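PDB 3FXG: rhamnonate dehydratase from Gibberella zeae PH-1, which probably catalyses the magnesium-dependent dehydration of L-rhamnonate to 2-keto-3-deoxy-L-rhamnonate, as a member of the enolase superfamily. Local coordinates for residues A[218-223]-A[244-249]. Numbering follows the deposited sequence.
Sequences PIMVDC and INWWEE. With MG (magnesium ion), chain I.
D222 and E248 meet at a magnesium ion, each through one carboxylate oxygen. D222 OD2 and E248 OE2 both lie 2.2 Å from the metal, with the carboxylate planes turned 54° apart. E275 and two waters complete the ligands seen. The residues sit on parallel strands 219-222 and 246-248, joined by helix 229-238 in a beta-alpha-beta unit of the enolase-type barrel. V221 is gripped at both ends: its N donates to W246 O, and its O accepts from E248 N at 2.8 Å.

E248 CB lies against V221 O at 3.6 Å. E248 CG stands anti to the backbone N (chi1 -172°) and comes to 4.0 Å from D222 OD2; E248 CD is 3.6 Å from that oxygen. OE2 takes the magnesium, while E248 OE1 receives W246 NE1 at 3.1 Å on its anti lone pair, close to the indole plane. OE1 also forms a salt bridge with K185 NZ and accepts a hydrogen bond from Q296 NE2. M220 CG sits over one face of the W246 six-membered ring, 3.4 Å from its centroid, with the selenium of this selenomethionine higher above the same face, a Met-aromatic contact. On the other side of the sheet, V221 packs on a face of W247.

Water 1, bound to the metal, donates to D222 OD1 and E249 OE2. D222 OD1 also takes the backbone N of Y224, and E249 OE1 is hydrogen-bonded to H276 ND1. The cation probably offsets the repulsion between D222 OD2 and E248 OE2, 3.1 Å apart, while K185 would further steady the negative charge of E248.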
loop_
_atom_site.group_PDB
_atom_site.type_symbol
_atom_site.label_atom_id
_atom_site.label_comp_id
_atom_site.label_asym_id
_atom_site.label_seq_id
_atom_site.Cartn_x
_atom_site.Cartn_y
_atom_site.Cartn_z
ATOM N N PRO A 218 -35.764 13.169 -3.962
ATOM C CA PRO A 218 -34.507 12.954 -3.240
ATOM C C PRO A 218 -34.575 13.336 -1.763
ATOM O O PRO A 218 -35.015 14.429 -1.412
ATOM C CB PRO A 218 -33.510 13.821 -4.010
ATOM C CG PRO A 218 -34.067 13.821 -5.406
ATOM C CD PRO A 218 -35.545 14.006 -5.154
ATOM N N ILE A 219 -34.140 12.418 -0.905
ATOM C CA ILE A 219 -34.116 12.647 0.533
ATOM C C ILE A 219 -32.701 12.392 1.037
ATOM O O ILE A 219 -32.127 11.330 0.788
ATOM C CB ILE A 219 -35.074 11.695 1.287
ATOM C CG1 ILE A 219 -36.525 12.042 0.954
ATOM C CG2 ILE A 219 -34.837 11.795 2.796
ATOM C CD1 ILE A 219 -37.533 11.131 1.616
HETATM N N MSE A 220 -32.144 13.377 1.731
HETATM C CA MSE A 220 -30.806 13.270 2.296
HETATM C C MSE A 220 -30.954 13.247 3.818
HETATM O O MSE A 220 -31.957 13.719 4.350
HETATM C CB MSE A 220 -29.946 14.466 1.871
HETATM C CG MSE A 220 -29.626 14.524 0.378
HETATM SE SE MSE A 220 -31.129 14.993 -0.771
HETATM C CE MSE A 220 -30.750 16.879 -1.009
ATOM N N VAL A 221 -29.964 12.703 4.517
ATOM C CA VAL A 221 -30.030 12.634 5.972
ATOM C C VAL A 221 -28.832 13.303 6.635
ATOM O O VAL A 221 -27.684 12.935 6.379
ATOM C CB VAL A 221 -30.106 11.163 6.450
ATOM C CG1 VAL A 221 -30.253 11.110 7.965
ATOM C CG2 VAL A 221 -31.282 10.458 5.769
ATOM N N ASP A 222 -29.103 14.286 7.486
ATOM C CA ASP A 222 -28.038 14.993 8.192
ATOM C C ASP A 222 -27.843 14.341 9.552
ATOM O O ASP A 222 -28.800 14.179 10.310
ATOM C CB ASP A 222 -28.400 16.465 8.368
ATOM C CG ASP A 222 -27.220 17.303 8.820
ATOM O OD1 ASP A 222 -26.692 17.055 9.924
ATOM O OD2 ASP A 222 -26.819 18.211 8.066
ATOM N N CYS A 223 -26.602 13.977 9.864
ATOM C CA CYS A 223 -26.299 13.310 11.125
ATOM C C CYS A 223 -25.520 14.152 12.139
ATOM O O CYS A 223 -25.159 13.665 13.212
ATOM C CB CYS A 223 -25.558 12.000 10.837
ATOM S SG CYS A 223 -26.485 10.856 9.757
ATOM N N ILE A 244 -31.974 6.445 0.194
ATOM C CA ILE A 244 -31.460 7.731 0.668
ATOM C C ILE A 244 -30.412 8.255 -0.318
ATOM O O ILE A 244 -29.511 7.522 -0.720
ATOM C CB ILE A 244 -30.826 7.582 2.077
ATOM C CG1 ILE A 244 -31.891 7.114 3.073
ATOM C CG2 ILE A 244 -30.208 8.900 2.530
ATOM C CD1 ILE A 244 -33.110 8.019 3.154
ATOM N N ASN A 245 -30.535 9.522 -0.707
ATOM C CA ASN A 245 -29.605 10.131 -1.659
ATOM C C ASN A 245 -28.184 10.181 -1.091
ATOM O O ASN A 245 -27.235 9.722 -1.730
ATOM C CB ASN A 245 -30.071 11.543 -2.024
ATOM C CG ASN A 245 -29.368 12.088 -3.256
ATOM O OD1 ASN A 245 -29.282 13.301 -3.450
ATOM N ND2 ASN A 245 -28.874 11.192 -4.099
ATOM N N TRP A 246 -28.030 10.755 0.096
ATOM C CA TRP A 246 -26.721 10.790 0.732
ATOM C C TRP A 246 -26.835 10.971 2.236
ATOM O O TRP A 246 -27.836 11.486 2.742
ATOM C CB TRP A 246 -25.813 11.876 0.121
ATOM C CG TRP A 246 -26.029 13.300 0.590
ATOM C CD1 TRP A 246 -25.877 13.785 1.862
ATOM C CD2 TRP A 246 -26.352 14.431 -0.231
ATOM N NE1 TRP A 246 -26.081 15.147 1.879
ATOM C CE2 TRP A 246 -26.373 15.567 0.608
ATOM C CE3 TRP A 246 -26.623 14.594 -1.597
ATOM C CZ2 TRP A 246 -26.656 16.854 0.125
ATOM C CZ3 TRP A 246 -26.904 15.873 -2.080
ATOM C CH2 TRP A 246 -26.917 16.985 -1.217
ATOM N N TRP A 247 -25.802 10.520 2.941
ATOM C CA TRP A 247 -25.733 10.611 4.392
ATOM C C TRP A 247 -24.683 11.659 4.726
ATOM O O TRP A 247 -23.518 11.530 4.332
ATOM C CB TRP A 247 -25.357 9.251 4.977
ATOM C CG TRP A 247 -26.406 8.210 4.722
ATOM C CD1 TRP A 247 -26.589 7.487 3.578
ATOM C CD2 TRP A 247 -27.441 7.804 5.624
ATOM N NE1 TRP A 247 -27.675 6.655 3.713
ATOM C CE2 TRP A 247 -28.216 6.829 4.960
ATOM C CE3 TRP A 247 -27.787 8.170 6.933
ATOM C CZ2 TRP A 247 -29.321 6.213 5.560
ATOM C CZ3 TRP A 247 -28.889 7.554 7.530
ATOM C CH2 TRP A 247 -29.638 6.589 6.841
ATOM N N GLU A 248 -25.104 12.687 5.458
ATOM C CA GLU A 248 -24.239 13.814 5.798
ATOM C C GLU A 248 -23.641 13.864 7.202
ATOM O O GLU A 248 -24.326 13.646 8.201
ATOM C CB GLU A 248 -25.007 15.110 5.526
ATOM C CG GLU A 248 -24.182 16.377 5.653
ATOM C CD GLU A 248 -24.891 17.577 5.055
ATOM O OE1 GLU A 248 -25.494 17.427 3.970
ATOM O OE2 GLU A 248 -24.839 18.667 5.660
ATOM N N GLU A 249 -22.350 14.187 7.249
ATOM C CA GLU A 249 -21.584 14.309 8.488
ATOM C C GLU A 249 -21.889 13.222 9.514
ATOM O O GLU A 249 -22.194 13.514 10.671
ATOM C CB GLU A 249 -21.805 15.696 9.111
ATOM C CG GLU A 249 -20.570 16.220 9.845
ATOM C CD GLU A 249 -20.729 17.635 10.392
ATOM O OE1 GLU A 249 -19.701 18.221 10.796
ATOM O OE2 GLU A 249 -21.867 18.158 10.429
HETATM MG MG MG I . -25.057 19.526 7.708
HETATM O O HOH W 1 -24.418 18.540 9.669
HETATM O O HOH W 2 -26.560 21.316 6.875
#